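Local atomic coordinates of D-glycero-D-manno-heptose 1-phosphate kinase (Bacteroides thetaiotaomicron, PDB entry 3K85), a protein that probably transfers phosphate from ATP to a sugar substrate, likely D-glycero-D-manno-heptose 1-phosphate, as a member of the GHMP kinase family. Residues A[4-9]-A[120-125]; A[41-46]-A[99-104]; A[50-55]-A[63-68]; A[69-74]-A[84-89]; A[92-97]-A[129-134]. All blocks are in the same frame, centred on the assembly; numbering follows the deposited sequence.

Interaction 1. Residues A[4-9]-A[120-125]; sequences VRSKAP and VVCILK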
# COMPACT_ATOMS: atom_id res chain seq x y z
N VAL A 4 15.57 10.19 -24.69
CA VAL A 4 14.87 9.71 -23.50
C VAL A 4 13.38 10.02 -23.64
O VAL A 4 12.99 10.97 -24.31
CB VAL A 4 15.37 10.39 -22.19
CG1 VAL A 4 16.84 10.09 -21.96
CG2 VAL A 4 15.14 11.88 -22.26
N ARG A 5 12.54 9.20 -23.02
CA ARG A 5 11.09 9.42 -23.08
C ARG A 5 10.55 9.25 -21.67
O ARG A 5 11.20 8.64 -20.82
CB ARG A 5 10.43 8.39 -24.01
CG ARG A 5 10.84 8.47 -25.49
CD ARG A 5 10.14 7.36 -26.28
NE ARG A 5 10.11 7.57 -27.72
CZ ARG A 5 11.08 7.25 -28.56
NH1 ARG A 5 12.19 6.68 -28.12
NH2 ARG A 5 10.95 7.48 -29.86
N SER A 6 9.37 9.80 -21.40
CA SER A 6 8.78 9.67 -20.09
C SER A 6 7.30 9.86 -20.25
O SER A 6 6.86 10.36 -21.28
CB SER A 6 9.32 10.75 -19.13
OG SER A 6 8.76 12.03 -19.41
N LYS A 7 6.53 9.46 -19.24
CA LYS A 7 5.09 9.64 -19.24
C LYS A 7 4.62 9.60 -17.80
O LYS A 7 5.24 8.94 -16.96
CB LYS A 7 4.37 8.56 -20.07
CG LYS A 7 4.54 7.14 -19.58
CD LYS A 7 3.95 6.13 -20.56
CE LYS A 7 2.49 5.84 -20.31
NZ LYS A 7 2.05 4.64 -21.10
N ALA A 8 3.55 10.32 -17.52
CA ALA A 8 2.99 10.38 -16.17
C ALA A 8 1.49 10.29 -16.29
O ALA A 8 0.90 10.82 -17.22
CB ALA A 8 3.40 11.69 -15.48
N PRO A 9 0.84 9.62 -15.33
CA PRO A 9 -0.61 9.49 -15.38
C PRO A 9 -1.37 10.62 -14.71
O PRO A 9 -0.84 11.33 -13.86
CB PRO A 9 -0.85 8.15 -14.70
CG PRO A 9 0.17 8.18 -13.60
CD PRO A 9 1.41 8.73 -14.29
N VAL A 120 4.17 18.56 -15.63
CA VAL A 120 5.41 19.06 -15.01
C VAL A 120 6.21 17.84 -14.50
O VAL A 120 7.42 17.75 -14.71
CB VAL A 120 5.10 20.01 -13.82
CG1 VAL A 120 6.38 20.29 -13.03
CG2 VAL A 120 4.50 21.31 -14.32
N VAL A 121 5.52 16.90 -13.85
CA VAL A 121 6.19 15.70 -13.36
C VAL A 121 6.80 14.95 -14.54
O VAL A 121 7.96 14.56 -14.51
CB VAL A 121 5.20 14.76 -12.62
CG1 VAL A 121 5.91 13.44 -12.21
CG2 VAL A 121 4.63 15.48 -11.39
N CYS A 122 6.01 14.75 -15.58
CA CYS A 122 6.48 14.05 -16.77
C CYS A 122 7.73 14.72 -17.32
O CYS A 122 8.74 14.06 -17.58
CB CYS A 122 5.38 14.03 -17.84
SG CYS A 122 5.87 13.16 -19.33
N ILE A 123 7.68 16.03 -17.50
CA ILE A 123 8.84 16.75 -18.02
C ILE A 123 10.03 16.55 -17.09
O ILE A 123 11.15 16.29 -17.55
CB ILE A 123 8.55 18.25 -18.18
CG1 ILE A 123 7.42 18.45 -19.20
CG2 ILE A 123 9.80 18.98 -18.63
CD1 ILE A 123 6.96 19.88 -19.31
N LEU A 124 9.80 16.66 -15.79
CA LEU A 124 10.86 16.46 -14.80
C LEU A 124 11.48 15.08 -14.97
O LEU A 124 12.70 14.91 -14.97
CB LEU A 124 10.31 16.61 -13.38
CG LEU A 124 10.51 18.01 -12.79
CD1 LEU A 124 9.71 18.16 -11.51
CD2 LEU A 124 11.99 18.22 -12.53
N LYS A 125 10.62 14.08 -15.11
CA LYS A 125 11.08 12.72 -15.29
C LYS A 125 11.97 12.59 -16.51
O LYS A 125 12.98 11.88 -16.48
CB LYS A 125 9.89 11.76 -15.37
CG LYS A 125 9.69 10.93 -14.11
CD LYS A 125 10.95 10.10 -13.82
CE LYS A 125 10.73 9.09 -12.71
NZ LYS A 125 10.13 9.75 -11.52
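S6 and C122 form the tight part of this contact, where strand 4-9 passes over helix 120-125 with 154° between their directions and a closest axis approach of 6.9 Å. S6 OG donates to C122 O at 2.7 Å, reaching that carbonyl from above its plane, 47° out of it. A chi1 of 75° sets OG between the backbone N and the carbonyl carbon of S6, which turns the hydroxyl to the helix. In return C122 SG rises to the strand, 3.1 Å from S6 OG and 3.6 Å from K7 CA. A8 closes this buried part with its methyl, CB lying 3.9 Å from C122 CB. The looser side belongs to the lysines, both partly exposed: K125 meets S6 through CB alone and then bends off, while the CB bond of K7 leads away from the helix. With S6 cut back to an alanine, C122 O would probably lose its side-chain donor and C122 SG a close neighbour. Strand 4-15 pairs here with strand 39-47 (S6 to C43) and with strand 337-340 (K7 to H337), and on its other side the helix packs I123 and L124 against helix 79-91.

Interaction 2. Residues A[41-46]-A[99-104]; sequences AYCTIE and FKITTY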
# COMPACT_ATOMS: atom_id res chain seq x y z
N ALA A 41 0.58 11.98 -19.83
CA ALA A 41 1.31 13.14 -20.33
C ALA A 41 2.56 12.47 -20.86
O ALA A 41 3.14 11.62 -20.18
CB ALA A 41 1.66 14.10 -19.18
N TYR A 42 2.99 12.81 -22.06
CA TYR A 42 4.18 12.16 -22.60
C TYR A 42 5.18 13.23 -22.93
O TYR A 42 4.82 14.37 -23.16
CB TYR A 42 3.87 11.37 -23.87
CG TYR A 42 2.65 10.47 -23.77
CD1 TYR A 42 2.78 9.07 -23.73
CD2 TYR A 42 1.38 11.02 -23.75
CE1 TYR A 42 1.64 8.25 -23.67
CE2 TYR A 42 0.24 10.21 -23.68
CZ TYR A 42 0.37 8.83 -23.64
OH TYR A 42 -0.78 8.07 -23.55
N CYS A 43 6.44 12.85 -22.97
CA CYS A 43 7.49 13.79 -23.28
C CYS A 43 8.69 13.01 -23.77
O CYS A 43 9.01 11.96 -23.23
CB CYS A 43 7.86 14.61 -22.04
SG CYS A 43 9.40 15.57 -22.21
N THR A 44 9.33 13.50 -24.82
CA THR A 44 10.54 12.85 -25.28
C THR A 44 11.56 13.95 -25.46
O THR A 44 11.23 15.04 -25.93
CB THR A 44 10.35 12.04 -26.58
OG1 THR A 44 11.46 12.30 -27.45
CG2 THR A 44 9.05 12.39 -27.25
N ILE A 45 12.77 13.67 -25.01
CA ILE A 45 13.85 14.63 -25.11
C ILE A 45 15.05 13.97 -25.78
O ILE A 45 15.49 12.90 -25.39
CB ILE A 45 14.26 15.15 -23.70
CG1 ILE A 45 13.11 15.93 -23.08
CG2 ILE A 45 15.49 16.05 -23.79
CD1 ILE A 45 13.41 16.49 -21.70
N GLU A 46 15.55 14.62 -26.82
CA GLU A 46 16.69 14.10 -27.54
C GLU A 46 17.75 15.19 -27.62
O GLU A 46 17.48 16.29 -28.09
CB GLU A 46 16.28 13.62 -28.94
CG GLU A 46 15.31 14.54 -29.67
CD GLU A 46 14.76 13.92 -30.95
OE1 GLU A 46 15.57 13.56 -31.84
OE2 GLU A 46 13.52 13.79 -31.06
N PHE A 99 18.77 20.82 -27.27
CA PHE A 99 17.96 19.62 -27.43
C PHE A 99 16.62 19.86 -28.09
O PHE A 99 16.18 21.00 -28.25
CB PHE A 99 17.70 19.01 -26.05
CG PHE A 99 16.93 19.93 -25.14
CD1 PHE A 99 15.55 19.90 -25.11
CD2 PHE A 99 17.60 20.87 -24.36
CE1 PHE A 99 14.83 20.79 -24.32
CE2 PHE A 99 16.90 21.78 -23.56
CZ PHE A 99 15.51 21.74 -23.54
N LYS A 100 15.96 18.76 -28.45
CA LYS A 100 14.65 18.82 -29.07
C LYS A 100 13.74 18.18 -28.03
O LYS A 100 14.09 17.15 -27.45
CB LYS A 100 14.65 18.01 -30.37
CG LYS A 100 13.43 18.22 -31.25
CD LYS A 100 13.39 17.25 -32.46
CE LYS A 100 14.51 17.51 -33.49
NZ LYS A 100 15.87 17.11 -33.03
N ILE A 101 12.60 18.80 -27.76
CA ILE A 101 11.68 18.26 -26.77
C ILE A 101 10.23 18.31 -27.25
O ILE A 101 9.72 19.37 -27.62
CB ILE A 101 11.82 19.00 -25.41
CG1 ILE A 101 10.86 18.39 -24.38
CG2 ILE A 101 11.58 20.49 -25.58
CD1 ILE A 101 10.92 19.04 -23.02
N THR A 102 9.56 17.15 -27.22
CA THR A 102 8.18 17.05 -27.67
C THR A 102 7.23 16.80 -26.52
O THR A 102 7.55 16.08 -25.59
CB THR A 102 8.05 15.92 -28.69
OG1 THR A 102 8.93 16.20 -29.78
CG2 THR A 102 6.62 15.81 -29.19
N THR A 103 6.03 17.36 -26.60
CA THR A 103 5.11 17.21 -25.50
C THR A 103 3.64 17.16 -25.88
O THR A 103 3.19 17.92 -26.73
CB THR A 103 5.31 18.40 -24.52
OG1 THR A 103 6.54 18.23 -23.81
CG2 THR A 103 4.21 18.46 -23.54
N TYR A 104 2.90 16.24 -25.26
CA TYR A 104 1.46 16.16 -25.50
C TYR A 104 0.77 15.46 -24.33
O TYR A 104 1.39 14.67 -23.62
CB TYR A 104 1.13 15.52 -26.86
CG TYR A 104 1.25 14.02 -26.99
CD1 TYR A 104 0.19 13.18 -26.64
CD2 TYR A 104 2.42 13.44 -27.49
CE1 TYR A 104 0.28 11.79 -26.79
CE2 TYR A 104 2.53 12.05 -27.64
CZ TYR A 104 1.46 11.23 -27.29
OH TYR A 104 1.58 9.86 -27.42
O HOH W 1 11.61 15.77 -29.37
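Y42 and Y104 meet at one end of an antiparallel strand pair, 41-46 with 99-104, in the mixed sheet. Their planes are 20° apart but slid, so the rings barely overlap; Y104 OH sits 3.7 Å above the Y42 ring plane, and Y42 CD2 lies 3.3 Å from Y104 CE1. With CG of Y104 between its backbone N and carbonyl carbon (chi1 77°), its ring swings back to Y42. On the same sheet face E46 and K100 run side by side to a long salt bridge. The buried face carries C43, I45 and I101, with I45 CG1 3.6 Å from I101 CG1. Backbone bonds fix this register, from the nearly straight Y42 N to Y104 O (173° at the hydrogen) to the reciprocal pair between E46 and K100. Farther out, strands 4-15 and 52-57 flank the pair, helix 115-131 packs on A41, I45 and T103, and D106 bonds the hydroxyl of Y42. One water links the strands, 2.7 Å from T102 OG1 and donating to E46 OE2 at 3.2 Å.

Interaction 3. Residues A[50-55]-A[63-68]; sequences SGRIEI and CKSYLS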
# COMPACT_ATOMS: atom_id res chain seq x y z
N SER A 50 23.25 21.15 -32.14
CA SER A 50 22.94 22.26 -33.03
C SER A 50 23.06 23.61 -32.34
O SER A 50 23.13 24.65 -33.00
CB SER A 50 21.53 22.11 -33.59
OG SER A 50 20.55 22.51 -32.65
N GLY A 51 23.08 23.60 -31.01
CA GLY A 51 23.17 24.85 -30.27
C GLY A 51 21.81 25.51 -30.17
O GLY A 51 21.71 26.69 -29.84
N ARG A 52 20.77 24.75 -30.45
CA ARG A 52 19.41 25.28 -30.38
C ARG A 52 18.56 24.48 -29.39
O ARG A 52 18.99 23.44 -28.88
CB ARG A 52 18.77 25.23 -31.78
CG ARG A 52 17.93 26.45 -32.16
CD ARG A 52 18.74 27.74 -32.10
NE ARG A 52 18.45 28.68 -33.19
CZ ARG A 52 17.25 29.22 -33.43
NH1 ARG A 52 16.21 28.93 -32.67
NH2 ARG A 52 17.11 30.06 -34.45
N ILE A 53 17.38 24.98 -29.09
CA ILE A 53 16.46 24.30 -28.19
C ILE A 53 15.09 24.40 -28.84
O ILE A 53 14.45 25.45 -28.83
CB ILE A 53 16.43 24.94 -26.80
CG1 ILE A 53 15.21 24.43 -26.03
CG2 ILE A 53 16.44 26.45 -26.91
CD1 ILE A 53 15.06 25.03 -24.65
N GLU A 54 14.66 23.29 -29.41
CA GLU A 54 13.39 23.22 -30.11
C GLU A 54 12.26 22.66 -29.26
O GLU A 54 12.37 21.58 -28.69
CB GLU A 54 13.58 22.36 -31.36
CG GLU A 54 14.80 22.77 -32.17
CD GLU A 54 15.04 21.87 -33.36
OE1 GLU A 54 14.12 21.76 -34.22
OE2 GLU A 54 16.14 21.28 -33.45
N ILE A 55 11.17 23.41 -29.19
CA ILE A 55 9.99 23.02 -28.42
C ILE A 55 8.76 22.72 -29.28
O ILE A 55 8.27 23.57 -30.02
CB ILE A 55 9.65 24.12 -27.40
CG1 ILE A 55 10.76 24.19 -26.34
CG2 ILE A 55 8.28 23.87 -26.79
CD1 ILE A 55 10.62 25.35 -25.38
N CYS A 63 5.14 25.78 -30.83
CA CYS A 63 6.14 25.12 -31.66
C CYS A 63 7.16 26.15 -32.11
O CYS A 63 7.08 26.67 -33.22
CB CYS A 63 5.49 24.49 -32.89
SG CYS A 63 6.67 23.57 -33.88
N LYS A 64 8.13 26.43 -31.24
CA LYS A 64 9.16 27.41 -31.52
C LYS A 64 10.57 26.94 -31.23
O LYS A 64 10.80 26.06 -30.40
CB LYS A 64 8.90 28.69 -30.72
CG LYS A 64 7.66 29.43 -31.14
CD LYS A 64 7.44 30.67 -30.28
CE LYS A 64 6.34 31.55 -30.86
NZ LYS A 64 5.06 30.79 -31.06
N SER A 65 11.52 27.54 -31.93
CA SER A 65 12.93 27.24 -31.76
C SER A 65 13.51 28.45 -31.02
O SER A 65 13.06 29.57 -31.24
CB SER A 65 13.58 27.08 -33.14
OG SER A 65 14.92 26.63 -33.03
N TYR A 66 14.47 28.21 -30.13
CA TYR A 66 15.10 29.29 -29.36
C TYR A 66 16.60 29.06 -29.32
O TYR A 66 17.08 27.93 -29.44
CB TYR A 66 14.59 29.32 -27.93
CG TYR A 66 13.13 29.64 -27.77
CD1 TYR A 66 12.69 30.96 -27.70
CD2 TYR A 66 12.18 28.62 -27.68
CE1 TYR A 66 11.33 31.26 -27.53
CE2 TYR A 66 10.83 28.91 -27.51
CZ TYR A 66 10.41 30.22 -27.43
OH TYR A 66 9.07 30.49 -27.26
N LEU A 67 17.35 30.14 -29.14
CA LEU A 67 18.80 30.05 -29.06
C LEU A 67 19.14 29.43 -27.70
O LEU A 67 18.64 29.88 -26.66
CB LEU A 67 19.41 31.44 -29.19
CG LEU A 67 18.53 32.42 -29.98
CD1 LEU A 67 19.20 33.79 -30.01
CD2 LEU A 67 18.30 31.91 -31.40
N SER A 68 19.96 28.39 -27.71
CA SER A 68 20.35 27.68 -26.49
C SER A 68 20.89 28.63 -25.42
O SER A 68 21.95 29.24 -25.59
CB SER A 68 21.40 26.62 -26.83
OG SER A 68 21.74 25.83 -25.71
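R52 lays its guanidinium over the side chain of L67, whose CD2 sits 3.5 Å above the plane and over the centre of the group. The chain of R52 starts out away from strand 63-67 and is brought back by bends at chi2 (58°) and chi3, so that CD also passes 3.1 Å from Y66 O. NH1 comes near S65 OG, but at an angle too poor for a hydrogen bond, so the evidence here is for packing. One face of the pair holds I53, I55 and Y66. CG2 of I53 rests 3.6 Å from Y66 CB, and CD1 of I55 comes obliquely to the ring at CE2, 4.2 Å away; beyond the ring, Y66 OH is hydrogen-bonded to K82. I53 and Y66 also exchange backbone bonds: I53 N reaches Y66 O in its carbonyl plane at 3.0 Å, whereas Y66 N comes to I53 O from 38° above the plane. I55 N gives a straighter bond to K64 O at 2.9 Å. At the far end S68 N binds G51 O, S50 OG accepts from R52 N in an ST turn, and S68 OG bonds to K97 O. Paired antiparallel over a short connection, the strands make a beta hairpin; its strand 52-57 joins the large sheet in parallel beside strand 99-105, leaving E54 and S65 on the other, more exposed face.

Interaction 4. Residues A[69-74]-A[84-89]; sequences MSQLEI and VYNRII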
# COMPACT_ATOMS: atom_id res chain seq x y z
N MSE A 69 20.15 28.76 -24.31
CA MSE A 69 20.52 29.64 -23.20
C MSE A 69 20.58 28.89 -21.87
O MSE A 69 20.29 27.70 -21.80
CB MSE A 69 19.49 30.76 -23.06
CG MSE A 69 19.25 31.55 -24.32
SE MSE A 69 18.02 32.98 -23.95
CE MSE A 69 16.53 32.43 -25.08
N SER A 70 20.97 29.59 -20.80
CA SER A 70 21.03 28.99 -19.48
C SER A 70 19.64 29.09 -18.86
O SER A 70 19.23 28.24 -18.07
CB SER A 70 22.04 29.71 -18.58
OG SER A 70 23.36 29.38 -18.94
N GLN A 71 18.94 30.15 -19.21
CA GLN A 71 17.59 30.37 -18.70
C GLN A 71 16.73 30.79 -19.89
O GLN A 71 17.26 31.28 -20.88
CB GLN A 71 17.58 31.48 -17.65
CG GLN A 71 18.33 31.17 -16.36
CD GLN A 71 17.67 30.08 -15.53
OE1 GLN A 71 17.86 28.90 -15.78
NE2 GLN A 71 16.88 30.48 -14.56
N LEU A 72 15.42 30.58 -19.79
CA LEU A 72 14.51 30.97 -20.87
C LEU A 72 13.41 31.85 -20.31
O LEU A 72 12.75 31.52 -19.33
CB LEU A 72 13.89 29.75 -21.55
CG LEU A 72 14.80 28.89 -22.44
CD1 LEU A 72 14.00 27.73 -23.01
CD2 LEU A 72 15.38 29.74 -23.56
N GLU A 73 13.21 32.99 -20.96
CA GLU A 73 12.20 33.95 -20.56
C GLU A 73 10.78 33.39 -20.61
O GLU A 73 10.36 32.82 -21.60
CB GLU A 73 12.31 35.19 -21.46
CG GLU A 73 12.13 34.92 -22.98
CD GLU A 73 13.10 33.87 -23.56
OE1 GLU A 73 14.34 34.05 -23.45
OE2 GLU A 73 12.62 32.87 -24.15
N ILE A 74 10.04 33.55 -19.52
CA ILE A 74 8.68 33.06 -19.50
C ILE A 74 7.79 33.98 -20.34
O ILE A 74 7.16 34.90 -19.82
CB ILE A 74 8.16 32.95 -18.03
CG1 ILE A 74 8.79 31.75 -17.34
CG2 ILE A 74 6.64 32.75 -18.00
CD1 ILE A 74 10.30 31.75 -17.34
N VAL A 84 10.53 24.08 -15.96
CA VAL A 84 11.32 22.92 -15.58
C VAL A 84 12.75 23.08 -16.03
O VAL A 84 13.68 22.90 -15.25
CB VAL A 84 10.74 21.63 -16.20
CG1 VAL A 84 11.61 20.44 -15.81
CG2 VAL A 84 9.31 21.43 -15.72
N TYR A 85 12.94 23.40 -17.31
CA TYR A 85 14.28 23.58 -17.83
C TYR A 85 15.08 24.61 -17.03
O TYR A 85 16.26 24.40 -16.74
CB TYR A 85 14.22 24.03 -19.29
CG TYR A 85 15.58 24.37 -19.84
CD1 TYR A 85 16.48 23.36 -20.15
CD2 TYR A 85 15.99 25.70 -19.99
CE1 TYR A 85 17.77 23.66 -20.59
CE2 TYR A 85 17.28 26.01 -20.43
CZ TYR A 85 18.16 24.98 -20.72
OH TYR A 85 19.45 25.26 -21.12
N ASN A 86 14.45 25.73 -16.67
CA ASN A 86 15.17 26.76 -15.91
C ASN A 86 15.57 26.26 -14.52
O ASN A 86 16.75 26.36 -14.12
CB ASN A 86 14.31 28.03 -15.78
CG ASN A 86 14.15 28.77 -17.11
OD1 ASN A 86 15.00 28.68 -17.99
ND2 ASN A 86 13.05 29.50 -17.25
N ARG A 87 14.59 25.71 -13.81
CA ARG A 87 14.78 25.17 -12.47
C ARG A 87 15.91 24.15 -12.43
O ARG A 87 16.72 24.17 -11.50
CB ARG A 87 13.48 24.52 -11.99
CG ARG A 87 13.37 24.36 -10.47
CD ARG A 87 13.09 25.70 -9.80
NE ARG A 87 12.50 25.52 -8.48
CZ ARG A 87 13.16 25.01 -7.45
NH1 ARG A 87 14.43 24.64 -7.61
NH2 ARG A 87 12.55 24.83 -6.28
N ILE A 88 15.96 23.25 -13.42
CA ILE A 88 17.00 22.22 -13.47
C ILE A 88 18.36 22.83 -13.78
O ILE A 88 19.39 22.39 -13.26
CB ILE A 88 16.69 21.10 -14.55
CG1 ILE A 88 15.44 20.30 -14.17
CG2 ILE A 88 17.86 20.12 -14.64
CD1 ILE A 88 15.52 19.65 -12.80
N ILE A 89 18.38 23.85 -14.64
CA ILE A 89 19.65 24.50 -14.97
C ILE A 89 20.21 25.17 -13.72
O ILE A 89 21.41 25.11 -13.46
CB ILE A 89 19.50 25.57 -16.09
CG1 ILE A 89 19.10 24.90 -17.41
CG2 ILE A 89 20.83 26.32 -16.28
CD1 ILE A 89 20.15 23.97 -17.98
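The backbone of 69-74, neither helix nor strand, comes closest to helix 84-89 at Q71 and N86, whose CA atoms are 5.2 Å apart. N86 grips the backbone of L72 with both ends of its amide. OD1 accepts from L72 N at 2.7 Å, with the donor tilted 23° from the carbonyl plane, while ND2 donates to L72 O at 2.9 Å, on a lone pair and close to the amide plane of N86. Two bonds from opposite ends of a flat group fix its rotation and satisfy the backbone N and O of L72. With CG anti to its carbonyl carbon (chi1 -70°), N86 has its amide out beside the helix, facing that backbone. Crossing the amide obliquely, I74 brings CD1 to 3.6 Å from N86 ND2. From the residue just before N86, Y85 OH donates to M69 O at 2.7 Å, nearly in line with that carbonyl, which lies at the ring edge; the same hydroxyl is also bonded to K97 N. The L72 and Y85 side chains cross at about a right angle, with L72 CD1 4.1 Å from Y85 CD2. I89 finishes the contact with CG2 against S70 O. An asparagine side chain thus pairs with the N-H and C=O of one residue, as a neighbouring strand would, and Y85 adds a third bond; together they tie the connection between strand 62-67 and helix 79-91 to the flank of that helix.

Interaction 5. Residues A[92-97]-A[129-134]; sequences YRLEPK and EWLSLP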
# COMPACT_ATOMS: atom_id res chain seq x y z
N TYR A 92 21.07 22.57 -10.53
CA TYR A 92 22.25 21.76 -10.76
C TYR A 92 23.42 22.54 -11.36
O TYR A 92 24.47 21.97 -11.69
CB TYR A 92 21.87 20.53 -11.60
CG TYR A 92 20.90 19.66 -10.84
CD1 TYR A 92 21.35 18.80 -9.84
CD2 TYR A 92 19.52 19.80 -11.01
CE1 TYR A 92 20.47 18.10 -9.02
CE2 TYR A 92 18.62 19.12 -10.19
CZ TYR A 92 19.11 18.27 -9.19
OH TYR A 92 18.25 17.63 -8.34
N ARG A 93 23.24 23.86 -11.48
CA ARG A 93 24.27 24.76 -12.01
C ARG A 93 24.87 24.20 -13.30
O ARG A 93 26.09 24.08 -13.42
CB ARG A 93 25.39 24.93 -10.99
CG ARG A 93 24.94 25.32 -9.59
CD ARG A 93 26.14 25.26 -8.63
NE ARG A 93 27.36 25.76 -9.29
CZ ARG A 93 28.54 25.91 -8.69
NH1 ARG A 93 28.69 25.60 -7.41
NH2 ARG A 93 29.59 26.36 -9.39
N LEU A 94 24.02 23.87 -14.25
CA LEU A 94 24.48 23.28 -15.51
C LEU A 94 24.70 24.27 -16.64
O LEU A 94 24.08 25.34 -16.67
CB LEU A 94 23.47 22.22 -15.96
CG LEU A 94 23.05 21.24 -14.86
CD1 LEU A 94 21.89 20.38 -15.36
CD2 LEU A 94 24.24 20.38 -14.46
N GLU A 95 25.57 23.90 -17.58
CA GLU A 95 25.87 24.73 -18.75
C GLU A 95 24.67 24.68 -19.69
O GLU A 95 23.89 23.73 -19.65
CB GLU A 95 27.10 24.19 -19.48
CG GLU A 95 28.37 24.20 -18.65
CD GLU A 95 29.55 23.61 -19.40
OE1 GLU A 95 29.97 24.19 -20.43
OE2 GLU A 95 30.07 22.56 -18.95
N PRO A 96 24.52 25.70 -20.54
CA PRO A 96 23.39 25.73 -21.49
C PRO A 96 23.21 24.39 -22.21
O PRO A 96 24.19 23.71 -22.52
CB PRO A 96 23.78 26.86 -22.44
CG PRO A 96 24.49 27.81 -21.53
CD PRO A 96 25.38 26.88 -20.72
N LYS A 97 21.96 24.03 -22.48
CA LYS A 97 21.68 22.77 -23.16
C LYS A 97 21.07 22.95 -24.55
O LYS A 97 20.34 23.91 -24.80
CB LYS A 97 20.75 21.90 -22.30
CG LYS A 97 21.39 20.63 -21.79
CD LYS A 97 22.28 20.88 -20.58
CE LYS A 97 23.04 19.60 -20.20
NZ LYS A 97 23.63 19.67 -18.83
N GLU A 129 15.79 11.40 -16.11
CA GLU A 129 16.29 10.27 -16.90
C GLU A 129 17.45 10.75 -17.78
O GLU A 129 18.52 10.13 -17.85
CB GLU A 129 15.16 9.74 -17.79
CG GLU A 129 15.47 8.48 -18.55
CD GLU A 129 15.82 7.33 -17.64
OE1 GLU A 129 15.11 7.14 -16.62
OE2 GLU A 129 16.79 6.60 -17.94
N TRP A 130 17.22 11.87 -18.44
CA TRP A 130 18.18 12.53 -19.33
C TRP A 130 19.51 12.83 -18.61
O TRP A 130 20.57 12.35 -19.01
CB TRP A 130 17.48 13.81 -19.84
CG TRP A 130 18.26 14.86 -20.62
CD1 TRP A 130 17.90 16.19 -20.77
CD2 TRP A 130 19.45 14.69 -21.38
NE1 TRP A 130 18.80 16.84 -21.57
CE2 TRP A 130 19.76 15.95 -21.96
CE3 TRP A 130 20.30 13.60 -21.63
CZ2 TRP A 130 20.89 16.14 -22.77
CZ3 TRP A 130 21.41 13.79 -22.44
CH2 TRP A 130 21.70 15.05 -23.00
N LEU A 131 19.45 13.59 -17.52
CA LEU A 131 20.67 13.99 -16.81
C LEU A 131 21.03 13.20 -15.54
O LEU A 131 21.77 13.70 -14.70
CB LEU A 131 20.57 15.48 -16.48
CG LEU A 131 19.96 16.34 -17.60
CD1 LEU A 131 19.54 17.68 -17.05
CD2 LEU A 131 20.95 16.50 -18.73
N SER A 132 20.53 11.97 -15.42
CA SER A 132 20.81 11.13 -14.24
C SER A 132 20.77 11.94 -12.94
O SER A 132 21.68 11.84 -12.12
CB SER A 132 22.17 10.46 -14.37
OG SER A 132 22.22 9.62 -15.52
N LEU A 133 19.72 12.73 -12.77
CA LEU A 133 19.56 13.56 -11.58
C LEU A 133 19.17 12.75 -10.35
O LEU A 133 18.38 11.82 -10.43
CB LEU A 133 18.50 14.63 -11.84
CG LEU A 133 18.71 15.51 -13.08
CD1 LEU A 133 17.50 16.39 -13.28
CD2 LEU A 133 19.96 16.35 -12.90
N PRO A 134 19.71 13.12 -9.18
CA PRO A 134 19.40 12.41 -7.93
C PRO A 134 18.05 12.82 -7.32
O PRO A 134 18.00 13.29 -6.18
CB PRO A 134 20.58 12.78 -7.04
CG PRO A 134 20.85 14.20 -7.45
CD PRO A 134 20.77 14.13 -8.96
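The Y92 ring takes L133 CD2 over one face, 3.9 Å from the centroid and 7° off the ring normal, a CH-pi contact by both measures. P134 reaches the same ring obliquely, its CD 4.0 Å from Y92 CE1. A second flat group, the indole of W130, has L131 CD2 above its plane toward the rim. These groups gather where two helices end in Schellman motifs: helix 79-91 closes with R93 at positive phi, and helix 115-131 with S132 likewise. The exits of both helices are thus held together by apolar side chains, with I88 of helix 79-91 packing on L94, L131 and L133. With its CB bond directed at 129-134 and CG anti to the carbonyl carbon (chi1 -64°), Y92 presents a ring face to L133. A serine in place of Y92 would probably leave L133 CD2 without its ring face and open a gap beside P134. Farther along, L94 CD1 meets L131 CD1 at 4.0 Å, and K97 and L131 run antiparallel alongside each other, with K97 CE 4.0 Å from L131 CD2.

All five contacts lie on one side of the chain's centre. Interactions 1, 2 and 3 share the large mixed sheet: strand 4-15 neighbours 39-47, which pairs with 99-105, beside which runs 52-57 of the hairpin. The centres of interactions 1 and 2 are about 9 Å apart, those of interactions 2 and 3 about 13 Å. Interactions 4 and 5, 11 Å apart between centres, each bring a loop against a helix or its end; 4 uses helix 79-91, while 5 shares helix 115-131 with interaction 1. Along the chain, interaction 1 encloses 2, 3 and 4, and 3 closes before 4 opens; interaction 5 alternates with 1 and 2. Distant sequence thus builds one helix layer on a sheet.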